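PDB 3PY9: protein kinase from Staphylococcus aureus subsp. aureus Mu50, which is a membrane-bound serine/threonine kinase whose extracellular PASTA-bearing region, the part in this model, probably binds muropeptides of the cell wall. Local coordinates for residues Thr51-Thr54 and Gly55-Val58; Val105-Asn108 and Gln109-Lys112; His151-Phe154 and Ser155-Lys158; Ile239-Lys242 and Asp243-Gly246. One frame throughout, in Å; residues are numbered along the deposited sequence.

Contact 1: Thr51-Thr54 and Gly55-Val58; sequences TPNT and GERV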
ATOM      1  N   THR A  51       8.771  35.573 -43.148  1.00 32.08           N
ATOM      2  CA  THR A  51       9.220  36.953 -43.230  1.00 31.40           C
ATOM      3  C   THR A  51       9.676  37.244 -44.650  1.00 31.43           C
ATOM      4  O   THR A  51      10.631  36.621 -45.121  1.00 31.50           O
ATOM      5  CB  THR A  51      10.362  37.269 -42.242  1.00 31.03           C
ATOM      6  OG1 THR A  51       9.956  36.874 -40.928  1.00 29.79           O
ATOM      7  CG2 THR A  51      10.642  38.761 -42.232  1.00 28.92           C
ATOM      8  N   PRO A  52       8.999  38.195 -45.333  1.00 31.39           N
ATOM      9  CA  PRO A  52       7.805  38.949 -44.894  1.00 31.50           C
ATOM     10  C   PRO A  52       6.600  38.043 -44.609  1.00 32.14           C
ATOM     11  O   PRO A  52       6.549  36.909 -45.120  1.00 31.50           O
ATOM     12  CB  PRO A  52       7.489  39.840 -46.111  1.00 31.28           C
ATOM     13  CG  PRO A  52       8.756  39.955 -46.820  1.00 31.39           C
ATOM     14  CD  PRO A  52       9.448  38.631 -46.666  1.00 30.61           C
ATOM     15  N   ASN A  53       5.653  38.540 -43.808  1.00 32.59           N
ATOM     16  CA  ASN A  53       4.359  37.861 -43.593  1.00 34.34           C
ATOM     17  C   ASN A  53       3.522  37.809 -44.866  1.00 34.99           C
ATOM     18  O   ASN A  53       3.724  38.619 -45.775  1.00 35.13           O
ATOM     19  CB  ASN A  53       3.528  38.567 -42.521  1.00 33.97           C
ATOM     20  CG  ASN A  53       4.239  38.676 -41.195  1.00 35.23           C
ATOM     21  OD1 ASN A  53       4.776  37.698 -40.661  1.00 33.61           O
ATOM     22  ND2 ASN A  53       4.212  39.871 -40.629  1.00 34.48           N
ATOM     23  N   THR A  54       2.567  36.880 -44.914  1.00 36.31           N
ATOM     24  CA  THR A  54       1.633  36.779 -46.039  1.00 37.56           C
ATOM     25  C   THR A  54       1.103  38.165 -46.352  1.00 38.00           C
ATOM     26  O   THR A  54       0.823  38.943 -45.428  1.00 38.22           O
ATOM     27  CB  THR A  54       0.417  35.929 -45.682  1.00 37.86           C
ATOM     28  OG1 THR A  54       0.827  34.580 -45.422  1.00 39.11           O
ATOM     29  CG2 THR A  54      -0.602  35.962 -46.831  1.00 38.90           C
ATOM     30  N   GLY A  55       0.987  38.488 -47.638  1.00 38.20           N
ATOM     31  CA  GLY A  55       0.404  39.768 -48.033  1.00 39.13           C
ATOM     32  C   GLY A  55       1.242  41.011 -47.790  1.00 39.68           C
ATOM     33  O   GLY A  55       0.859  42.090 -48.230  1.00 40.32           O
ATOM     34  N   GLU A  56       2.375  40.884 -47.092  1.00 40.40           N
ATOM     35  CA  GLU A  56       3.327  42.000 -46.965  1.00 41.08           C
ATOM     36  C   GLU A  56       4.094  42.242 -48.271  1.00 41.33           C
ATOM     37  O   GLU A  56       4.508  41.293 -48.933  1.00 41.83           O
ATOM     38  CB  GLU A  56       4.285  41.815 -45.787  1.00 41.00           C
ATOM     39  CG  GLU A  56       3.585  41.904 -44.444  1.00 41.52           C
ATOM     40  CD  GLU A  56       4.536  41.899 -43.262  1.00 42.10           C
ATOM     41  OE1 GLU A  56       4.092  42.325 -42.172  1.00 43.43           O
ATOM     42  OE2 GLU A  56       5.709  41.476 -43.405  1.00 39.97           O
ATOM     43  N   ARG A  57       4.259  43.514 -48.630  1.00 41.49           N
ATOM     44  CA  ARG A  57       4.831  43.931 -49.921  1.00 42.20           C
ATOM     45  C   ARG A  57       6.227  43.345 -50.149  1.00 41.25           C
ATOM     46  O   ARG A  57       7.012  43.215 -49.208  1.00 40.82           O
ATOM     47  CB  ARG A  57       4.879  45.463 -50.000  1.00 42.10           C
ATOM     48  CG  ARG A  57       5.014  46.013 -51.424  1.00 44.53           C
ATOM     49  CD  ARG A  57       5.722  47.402 -51.498  1.00 44.89           C
ATOM     50  NE  ARG A  57       6.423  47.553 -52.791  1.00 51.04           N
ATOM     51  CZ  ARG A  57       5.860  47.888 -53.963  1.00 51.34           C
ATOM     52  NH1 ARG A  57       4.563  48.148 -54.067  1.00 50.81           N
ATOM     53  NH2 ARG A  57       6.616  47.974 -55.051  1.00 52.70           N
ATOM     54  N   VAL A  58       6.518  42.983 -51.399  1.00 40.68           N
ATOM     55  CA  VAL A  58       7.774  42.358 -51.767  1.00 40.01           C
ATOM     56  C   VAL A  58       8.143  42.762 -53.209  1.00 39.92           C
ATOM     57  O   VAL A  58       7.267  43.181 -53.965  1.00 40.06           O
ATOM     58  CB  VAL A  58       7.669  40.814 -51.559  1.00 40.28           C
ATOM     59  CG1 VAL A  58       7.056  40.103 -52.763  1.00 40.50           C
ATOM     60  CG2 VAL A  58       8.999  40.229 -51.178  1.00 40.10           C
TER
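Gly55 is the third residue of a type II beta turn that brings Glu56 back onto Asn53. Its phi of 72° is the left-handed value this turn asks for at that position, one that glycine adopts easily. Backbone bonds to Thr9 hold Gly55 and Glu56 against the start of the chain. Glu56 makes all three hydrogen bonds across the two segments. Its N closes the turn on Asn53 O at 2.9 Å. The side chain runs alongside that of Asn53, both pointing the same way, because CG sits beside its own backbone N (chi1 -68°) and the chain beyond is extended. Glu56 OE2 receives Asn53 N at 3.0 Å, met from well above the carboxylate plane, while OE1 takes a weak bond from Asn53 ND2 at 2.9 Å. One carboxylate therefore grips both the main chain and the amide of Asn53, with the two flat groups turned 54° apart. Glu56 OE2 also lies 3.6 Å from Pro52 CB, flanking a ring that follows a cis peptide bond. Arg57 leads away from the turn. Val58 turns back inward, its CG2 reaching Pro52 CG at 4.4 Å, and also rests on Thr9 and Leu29. This Asn-Thr-Gly-Glu turn, preceded by a cis proline, lies in the loop between strands 47-51 and 63-69, consistent with the proline- and glycine-bearing turn that recurs in PASTA domains.

Contact 2: Val105-Asn108 and Gln109-Lys112; sequences VYNN and QAPK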
ATOM      1  N   VAL A 105      -8.216  11.388  -3.061  1.00 30.58           N
ATOM      2  CA  VAL A 105      -8.751  10.046  -2.937  1.00 27.89           C
ATOM      3  C   VAL A 105      -8.177   9.449  -1.673  1.00 26.90           C
ATOM      4  O   VAL A 105      -7.100   9.822  -1.234  1.00 26.05           O
ATOM      5  CB  VAL A 105      -8.351   9.127  -4.161  1.00 27.88           C
ATOM      6  CG1 VAL A 105      -9.082   9.544  -5.448  1.00 26.90           C
ATOM      7  CG2 VAL A 105      -6.851   9.109  -4.379  1.00 25.36           C
ATOM      8  N   TYR A 106      -8.889   8.499  -1.103  1.00 25.86           N
ATOM      9  CA  TYR A 106      -8.313   7.709  -0.046  1.00 25.53           C
ATOM     10  C   TYR A 106      -7.305   6.758  -0.646  1.00 25.55           C
ATOM     11  O   TYR A 106      -7.473   6.270  -1.760  1.00 24.46           O
ATOM     12  CB  TYR A 106      -9.399   6.944   0.698  1.00 25.47           C
ATOM     13  CG  TYR A 106     -10.386   7.833   1.405  1.00 24.96           C
ATOM     14  CD1 TYR A 106     -10.036   8.478   2.576  1.00 23.00           C
ATOM     15  CD2 TYR A 106     -11.675   8.019   0.901  1.00 24.48           C
ATOM     16  CE1 TYR A 106     -10.940   9.289   3.249  1.00 23.64           C
ATOM     17  CE2 TYR A 106     -12.589   8.838   1.570  1.00 26.03           C
ATOM     18  CZ  TYR A 106     -12.199   9.456   2.751  1.00 25.53           C
ATOM     19  OH  TYR A 106     -13.069  10.266   3.432  1.00 29.09           O
ATOM     20  N   ASN A 107      -6.255   6.489   0.111  1.00 26.24           N
ATOM     21  CA  ASN A 107      -5.172   5.656  -0.392  1.00 26.71           C
ATOM     22  C   ASN A 107      -4.403   5.008   0.757  1.00 27.41           C
ATOM     23  O   ASN A 107      -4.360   5.582   1.848  1.00 27.31           O
ATOM     24  CB  ASN A 107      -4.258   6.507  -1.250  1.00 25.97           C
ATOM     25  CG  ASN A 107      -3.097   5.738  -1.784  1.00 25.77           C
ATOM     26  OD1 ASN A 107      -1.957   5.911  -1.338  1.00 24.31           O
ATOM     27  ND2 ASN A 107      -3.365   4.884  -2.753  1.00 27.09           N
ATOM     28  N   ASN A 108      -3.811   3.826   0.521  1.00 28.54           N
ATOM     29  CA  ASN A 108      -3.091   3.084   1.590  1.00 29.92           C
ATOM     30  C   ASN A 108      -1.574   2.984   1.448  1.00 30.50           C
ATOM     31  O   ASN A 108      -0.909   2.324   2.266  1.00 30.76           O
ATOM     32  CB  ASN A 108      -3.686   1.685   1.831  1.00 29.77           C
ATOM     33  CG  ASN A 108      -3.517   0.744   0.644  1.00 32.02           C
ATOM     34  OD1 ASN A 108      -3.098   1.155  -0.449  1.00 31.26           O
ATOM     35  ND2 ASN A 108      -3.868  -0.536   0.853  1.00 30.85           N
ATOM     36  N   GLN A 109      -1.045   3.636   0.424  1.00 30.37           N
ATOM     37  CA  GLN A 109       0.388   3.661   0.152  1.00 31.98           C
ATOM     38  C   GLN A 109       1.031   4.987   0.576  1.00 31.43           C
ATOM     39  O   GLN A 109       2.151   4.983   1.082  1.00 31.72           O
ATOM     40  CB  GLN A 109       0.650   3.425  -1.344  1.00 32.44           C
ATOM     41  CG  GLN A 109      -0.110   2.251  -1.912  1.00 35.42           C
ATOM     42  CD  GLN A 109      -0.352   2.373  -3.398  1.00 39.98           C
ATOM     43  OE1 GLN A 109      -0.717   3.441  -3.908  1.00 43.47           O
ATOM     44  NE2 GLN A 109      -0.158   1.269  -4.110  1.00 41.84           N
ATOM     45  N   ALA A 110       0.335   6.110   0.348  1.00 30.64           N
ATOM     46  CA  ALA A 110       0.881   7.436   0.644  1.00 30.32           C
ATOM     47  C   ALA A 110       0.085   8.088   1.758  1.00 30.87           C
ATOM     48  O   ALA A 110      -1.135   7.949   1.794  1.00 31.77           O
ATOM     49  CB  ALA A 110       0.888   8.306  -0.607  1.00 29.70           C
ATOM     50  N   PRO A 111       0.759   8.806   2.682  1.00 31.27           N
ATOM     51  CA  PRO A 111      -0.008   9.396   3.786  1.00 31.43           C
ATOM     52  C   PRO A 111      -0.835  10.620   3.346  1.00 31.54           C
ATOM     53  O   PRO A 111      -0.622  11.159   2.241  1.00 31.65           O
ATOM     54  CB  PRO A 111       1.084   9.785   4.812  1.00 31.84           C
ATOM     55  CG  PRO A 111       2.410   9.208   4.268  1.00 30.75           C
ATOM     56  CD  PRO A 111       2.197   9.123   2.787  1.00 31.24           C
ATOM     57  N   LYS A 112      -1.781  11.037   4.188  1.00 31.62           N
ATOM     58  CA  LYS A 112      -2.616  12.197   3.899  1.00 32.03           C
ATOM     59  C   LYS A 112      -1.762  13.385   3.451  1.00 32.05           C
ATOM     60  O   LYS A 112      -0.756  13.699   4.099  1.00 32.51           O
ATOM     61  CB  LYS A 112      -3.457  12.610   5.115  1.00 32.21           C
ATOM     62  CG  LYS A 112      -4.416  13.740   4.783  1.00 32.90           C
ATOM     63  CD  LYS A 112      -5.245  14.182   5.955  1.00 37.22           C
ATOM     64  CE  LYS A 112      -6.286  15.187   5.477  1.00 39.50           C
ATOM     65  NZ  LYS A 112      -7.599  14.945   6.166  1.00 42.65           N
TER
HETATM   66  O   HOH W   1      -2.391   6.247   3.396  1.00 29.98           O
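Asn107 turns its amide into the bend of the chain and meets Gln109 and Ala110, and the tight part of this contact is gathered round its OD1. That oxygen accepts two backbone N-H groups. Ala110 N comes almost head-on to the C=O of Asn107 OD1 at 2.9 Å, whereas Gln109 N, 3.0 Å from the same Asn107 OD1, approaches from high above the carbonyl plane, 63° out of it. With CG anti to the backbone N (chi1 179°), the amide is carried forward over the following residues, where both donors can reach it. The other end of the same amide is used too: Asn107 ND2 gives a nearly straight bond of 3.2 Å to Gln109 OE1, which lies in the amide plane of Asn107, although the donor stands above the plane of the side-chain carbonyl of Gln109. The two amides are turned 64° from one another. Ala110 is buried, its CB 3.8 Å from Asn107 OD1. A water ties the backbone of this held part together, donating to Asn107 O at 2.6 Å and to Ala110 O at 2.7 Å; Ala110 O also bonds Ser138 OG. The loose side is Asn108, exposed, with its OD1 3.5 Å from Gln109 CG and its side chain also touching Ile141. Bonds from both ends of its amide fix the rotation of the Asn107 side chain, and its OD1 makes an Asx turn with Gln109 N, with Ala110 N as a second donor to the same oxygen.

Contact 3: His151-Phe154 and Ser155-Lys158; sequences HKSF and SKAK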
ATOM      1  N   HIS A 151     -19.419  -6.254  26.336  1.00 40.33           N
ATOM      2  CA  HIS A 151     -20.567  -6.851  27.037  1.00 42.07           C
ATOM      3  C   HIS A 151     -21.776  -7.130  26.148  1.00 43.08           C
ATOM      4  O   HIS A 151     -22.889  -7.302  26.660  1.00 44.19           O
ATOM      5  CB  HIS A 151     -21.023  -6.021  28.257  1.00 42.02           C
ATOM      6  CG  HIS A 151     -19.981  -5.858  29.319  1.00 42.49           C
ATOM      7  ND1 HIS A 151     -18.828  -6.610  29.363  1.00 43.41           N
ATOM      8  CD2 HIS A 151     -19.941  -5.047  30.404  1.00 43.67           C
ATOM      9  CE1 HIS A 151     -18.107  -6.247  30.409  1.00 42.78           C
ATOM     10  NE2 HIS A 151     -18.763  -5.305  31.061  1.00 41.93           N
ATOM     11  N   LYS A 152     -21.584  -7.160  24.834  1.00 43.48           N
ATOM     12  CA  LYS A 152     -22.665  -7.555  23.929  1.00 43.92           C
ATOM     13  C   LYS A 152     -22.299  -8.881  23.263  1.00 43.83           C
ATOM     14  O   LYS A 152     -21.260  -9.466  23.577  1.00 44.09           O
ATOM     15  CB  LYS A 152     -22.981  -6.443  22.911  1.00 44.14           C
ATOM     16  CG  LYS A 152     -23.480  -5.140  23.543  1.00 44.94           C
ATOM     17  CD  LYS A 152     -25.007  -4.998  23.491  1.00 47.03           C
ATOM     18  CE  LYS A 152     -25.505  -4.251  24.731  1.00 49.09           C
ATOM     19  NZ  LYS A 152     -26.938  -3.834  24.702  1.00 50.09           N
ATOM     20  N   SER A 153     -23.145  -9.368  22.364  1.00 43.87           N
ATOM     21  CA  SER A 153     -22.886 -10.652  21.707  1.00 44.01           C
ATOM     22  C   SER A 153     -21.726 -10.560  20.720  1.00 43.77           C
ATOM     23  O   SER A 153     -21.702  -9.671  19.850  1.00 44.14           O
ATOM     24  CB  SER A 153     -24.133 -11.154  20.984  1.00 44.08           C
ATOM     25  OG  SER A 153     -23.768 -12.022  19.926  1.00 46.04           O
ATOM     26  N   PHE A 154     -20.774 -11.475  20.844  1.00 42.69           N
ATOM     27  CA  PHE A 154     -19.668 -11.506  19.909  1.00 42.56           C
ATOM     28  C   PHE A 154     -20.121 -11.784  18.464  1.00 43.18           C
ATOM     29  O   PHE A 154     -19.566 -11.204  17.517  1.00 43.55           O
ATOM     30  CB  PHE A 154     -18.594 -12.491  20.343  1.00 41.31           C
ATOM     31  CG  PHE A 154     -17.483 -12.652  19.337  1.00 41.33           C
ATOM     32  CD1 PHE A 154     -16.645 -11.583  19.020  1.00 38.69           C
ATOM     33  CD2 PHE A 154     -17.276 -13.874  18.702  1.00 39.89           C
ATOM     34  CE1 PHE A 154     -15.616 -11.730  18.097  1.00 38.23           C
ATOM     35  CE2 PHE A 154     -16.244 -14.023  17.767  1.00 40.68           C
ATOM     36  CZ  PHE A 154     -15.414 -12.947  17.462  1.00 38.67           C
ATOM     37  N   SER A 155     -21.124 -12.650  18.301  1.00 43.31           N
ATOM     38  CA  SER A 155     -21.642 -13.018  16.972  1.00 43.73           C
ATOM     39  C   SER A 155     -22.098 -11.806  16.194  1.00 43.67           C
ATOM     40  O   SER A 155     -21.751 -11.641  15.020  1.00 43.98           O
ATOM     41  CB  SER A 155     -22.808 -14.002  17.090  1.00 43.50           C
ATOM     42  OG  SER A 155     -22.312 -15.300  17.306  1.00 43.76           O
ATOM     43  N   LYS A 156     -22.893 -10.984  16.868  1.00 43.58           N
ATOM     44  CA  LYS A 156     -23.358  -9.708  16.348  1.00 43.73           C
ATOM     45  C   LYS A 156     -22.184  -8.752  16.134  1.00 42.83           C
ATOM     46  O   LYS A 156     -22.164  -8.012  15.148  1.00 42.27           O
ATOM     47  CB  LYS A 156     -24.389  -9.083  17.311  1.00 43.95           C
ATOM     48  CG  LYS A 156     -25.472 -10.074  17.784  1.00 44.32           C
ATOM     49  CD  LYS A 156     -26.770  -9.398  18.217  1.00 45.59           C
ATOM     50  CE  LYS A 156     -26.611  -8.581  19.513  1.00 49.76           C
ATOM     51  NZ  LYS A 156     -27.934  -8.299  20.183  1.00 52.01           N
ATOM     52  N   ALA A 157     -21.206  -8.778  17.047  1.00 41.96           N
ATOM     53  CA  ALA A 157     -20.006  -7.940  16.902  1.00 41.51           C
ATOM     54  C   ALA A 157     -19.236  -8.326  15.647  1.00 41.39           C
ATOM     55  O   ALA A 157     -18.988  -7.478  14.784  1.00 41.48           O
ATOM     56  CB  ALA A 157     -19.107  -8.016  18.134  1.00 40.79           C
ATOM     57  N   LYS A 158     -18.880  -9.606  15.545  1.00 41.41           N
ATOM     58  CA  LYS A 158     -18.141 -10.120  14.411  1.00 41.62           C
ATOM     59  C   LYS A 158     -18.860  -9.709  13.141  1.00 42.36           C
ATOM     60  O   LYS A 158     -18.272  -9.070  12.292  1.00 41.54           O
ATOM     61  CB  LYS A 158     -18.008 -11.640  14.480  1.00 41.55           C
ATOM     62  CG  LYS A 158     -17.021 -12.223  13.479  1.00 41.96           C
ATOM     63  CD  LYS A 158     -17.190 -13.722  13.354  1.00 44.73           C
ATOM     64  CE  LYS A 158     -15.848 -14.455  13.325  1.00 46.86           C
ATOM     65  NZ  LYS A 158     -14.889 -14.055  12.235  1.00 47.98           N
TER
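Backbone bonds from Ala157 N to Ser153 O, 3.0 Å, and from Lys158 N to Phe154 O, 2.6 Å, open the first turn of helix 154-162. Ser153 sits at the N-cap. Its hydroxyl, placed anti to its own backbone N (chi1 155°), swings over the start of the helix, and Ser153 OG accepts a weak but straight bond of 3.3 Å from Lys156 N. Lys156 in turn lays its aliphatic chain along the serine: CG lies 3.6 Å from Ser153 CB, and the bend at chi3 keeps CE beside the same atom. In this PASTA domain the helix lies against the sheet, and Phe154 is one of the residues that join them: its ring reaches Val168, Ser170 and Val203 and meets Phe201 edge-to-face. Within the turn, Lys158 CB stands over one face of that ring, toward the rim, 4.2 Å from Phe154 CZ. Ala157 CB approaches the ring obliquely, 4.4 Å from Phe154 CD1, and is itself buried against Phe149 and Phe201. Beyond CB, the Lys158 chain bends twice and leads its ammonium away to a salt bridge with Glu162, one turn further along the helix.

Contact 4: Ile239-Lys242 and Asp243-Gly246; sequences IKDK and DNDG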
ATOM      1  N   ILE A 239       1.494 -27.458  26.302  1.00 47.31           N
ATOM      2  CA  ILE A 239       0.404 -28.421  26.483  1.00 48.71           C
ATOM      3  C   ILE A 239      -0.746 -28.106  25.529  1.00 49.51           C
ATOM      4  O   ILE A 239      -1.082 -26.943  25.333  1.00 50.24           O
ATOM      5  CB  ILE A 239      -0.082 -28.447  27.976  1.00 48.51           C
ATOM      6  CG1 ILE A 239       0.775 -29.390  28.802  1.00 48.59           C
ATOM      7  CG2 ILE A 239      -1.502 -28.921  28.116  1.00 48.52           C
ATOM      8  CD1 ILE A 239       2.014 -28.750  29.359  1.00 50.20           C
ATOM      9  N   LYS A 240      -1.315 -29.146  24.921  1.00 50.71           N
ATOM     10  CA  LYS A 240      -2.615 -29.052  24.233  1.00 51.75           C
ATOM     11  C   LYS A 240      -3.590 -29.962  24.965  1.00 52.35           C
ATOM     12  O   LYS A 240      -3.410 -31.172  24.945  1.00 52.58           O
ATOM     13  CB  LYS A 240      -2.512 -29.486  22.769  1.00 51.41           C
ATOM     14  CG  LYS A 240      -1.663 -28.578  21.901  1.00 52.17           C
ATOM     15  CD  LYS A 240      -1.710 -28.976  20.420  1.00 52.22           C
ATOM     16  CE  LYS A 240      -0.794 -28.070  19.598  1.00 53.08           C
ATOM     17  NZ  LYS A 240      -0.411 -28.649  18.276  1.00 54.25           N
ATOM     18  N   ASP A 241      -4.590 -29.386  25.637  1.00 53.24           N
ATOM     19  CA  ASP A 241      -5.614 -30.164  26.367  1.00 54.18           C
ATOM     20  C   ASP A 241      -6.960 -29.424  26.397  1.00 55.20           C
ATOM     21  O   ASP A 241      -7.225 -28.602  25.514  1.00 55.16           O
ATOM     22  CB  ASP A 241      -5.138 -30.518  27.789  1.00 54.08           C
ATOM     23  CG  ASP A 241      -4.954 -29.290  28.681  1.00 52.77           C
ATOM     24  OD1 ASP A 241      -4.806 -28.177  28.140  1.00 50.79           O
ATOM     25  OD2 ASP A 241      -4.950 -29.450  29.924  1.00 52.15           O
ATOM     26  N   LYS A 242      -7.796 -29.692  27.405  1.00 56.52           N
ATOM     27  CA  LYS A 242      -9.145 -29.083  27.463  1.00 57.77           C
ATOM     28  C   LYS A 242      -9.145 -27.553  27.298  1.00 58.17           C
ATOM     29  O   LYS A 242      -9.927 -27.010  26.517  1.00 57.96           O
ATOM     30  CB  LYS A 242      -9.920 -29.514  28.725  1.00 58.07           C
ATOM     31  CG  LYS A 242      -9.795 -28.604  29.971  1.00 59.59           C
ATOM     32  CD  LYS A 242      -8.470 -28.797  30.734  1.00 60.92           C
ATOM     33  CE  LYS A 242      -8.242 -27.748  31.833  1.00 59.81           C
ATOM     34  NZ  LYS A 242      -9.257 -27.814  32.919  1.00 60.21           N
ATOM     35  N   ASP A 243      -8.237 -26.881  28.004  1.00 58.83           N
ATOM     36  CA  ASP A 243      -8.237 -25.425  28.103  1.00 59.73           C
ATOM     37  C   ASP A 243      -6.955 -24.776  27.592  1.00 60.16           C
ATOM     38  O   ASP A 243      -6.668 -23.610  27.880  1.00 60.54           O
ATOM     39  CB  ASP A 243      -8.516 -25.003  29.550  1.00 59.61           C
ATOM     40  CG  ASP A 243      -9.998 -24.989  29.869  1.00 60.13           C
ATOM     41  OD1 ASP A 243     -10.779 -24.518  29.018  1.00 59.54           O
ATOM     42  OD2 ASP A 243     -10.392 -25.448  30.964  1.00 61.19           O
ATOM     43  N   ASN A 244      -6.190 -25.532  26.818  1.00 60.61           N
ATOM     44  CA  ASN A 244      -4.890 -25.070  26.377  1.00 60.76           C
ATOM     45  C   ASN A 244      -4.640 -25.530  24.956  1.00 60.78           C
ATOM     46  O   ASN A 244      -4.838 -26.703  24.618  1.00 60.51           O
ATOM     47  CB  ASN A 244      -3.800 -25.553  27.332  1.00 60.68           C
ATOM     48  CG  ASN A 244      -2.655 -24.569  27.455  1.00 61.74           C
ATOM     49  OD1 ASN A 244      -2.085 -24.122  26.451  1.00 63.16           O
ATOM     50  ND2 ASN A 244      -2.302 -24.228  28.691  1.00 60.77           N
ATOM     51  N   ASP A 245      -4.220 -24.581  24.127  1.00 61.06           N
ATOM     52  CA  ASP A 245      -4.166 -24.772  22.685  1.00 61.36           C
ATOM     53  C   ASP A 245      -2.720 -24.958  22.206  1.00 61.28           C
ATOM     54  O   ASP A 245      -2.439 -24.887  21.009  1.00 61.48           O
ATOM     55  CB  ASP A 245      -4.853 -23.587  21.975  1.00 61.48           C
ATOM     56  CG  ASP A 245      -6.096 -23.061  22.738  1.00 62.56           C
ATOM     57  OD1 ASP A 245      -7.115 -23.792  22.867  1.00 62.44           O
ATOM     58  OD2 ASP A 245      -6.052 -21.899  23.212  1.00 62.99           O
ATOM     59  N   GLY A 246      -1.813 -25.209  23.153  1.00 61.37           N
ATOM     60  CA  GLY A 246      -0.379 -25.398  22.872  1.00 60.92           C
ATOM     61  C   GLY A 246       0.280 -24.166  22.293  1.00 60.58           C
ATOM     62  O   GLY A 246       1.306 -24.263  21.620  1.00 60.70           O
TER
HETATM   63  O   HOH W   2     -11.940 -27.338  32.835  1.00 56.13           O
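Strand 233-241 turns back into the short, weakly bonded strand 244-245 round a type I beta turn running from Asp241 to Asn244, the end-to-end directions of the two segments 152° apart. Asp241 N bonds Asn244 O at 2.9 Å, and the return bond, Asn244 N to Asp241 O, is weak at 3.5 Å. Next along, Lys240 and Asp245 form a non-hydrogen-bonded pair, and Lys240 CA makes a CA-H...O contact with Asn244 O. The extended side chain of Lys240 runs over Gly246, with Lys240 CG 3.6 Å from Gly246 CA. Ile239 CG2 packs on Asn244 CB at 4.2 Å, Asn244 lying on the face of Asp241; the isoleucine is buried against Ile263 and Leu265. At the corner of the turn Lys242 curls back, bent at chi2 (-78°) and again at chi4, which brings NZ within 3.3 Å of Asp243 OD2 in a salt bridge whose hydrogen bond is weak. A water accepts from Lys242 NZ at 2.7 Å and donates to Asp243 OD2, closing a small ring. Asp243 OD1 is also hydrogen-bonded to Tyr174 OH, and salt bridges to Lys205 and Lys208 probably stabilise the aspartate's charge, while Asp241 OD2 accepts from Arg266 N. The result is a short beta hairpin with a two-residue type I turn, in the C-terminal PASTA-like domain.

How the contacts relate
The four contacts come in series along the chain, each in a different domain: contacts 1, 2 and 3 in the three successive PASTA domains, contact 4 in the C-terminal PASTA-like domain. None touches another. Centres of contacts 1 and 2 lie about 58 Å apart, those of 2 and 3 about 31 Å, and those of 3 and 4 about 25 Å, while the centres of contacts 1 and 4 are about 99 Å apart, at opposite sides of the chain's centre. Contacts 1 and 2 shape loops between strands, contact 3 starts helix 154-162, and contact 4 turns a hairpin. Such spacing fits an elongated chain of domains that could reach out from the membrane toward the cell wall.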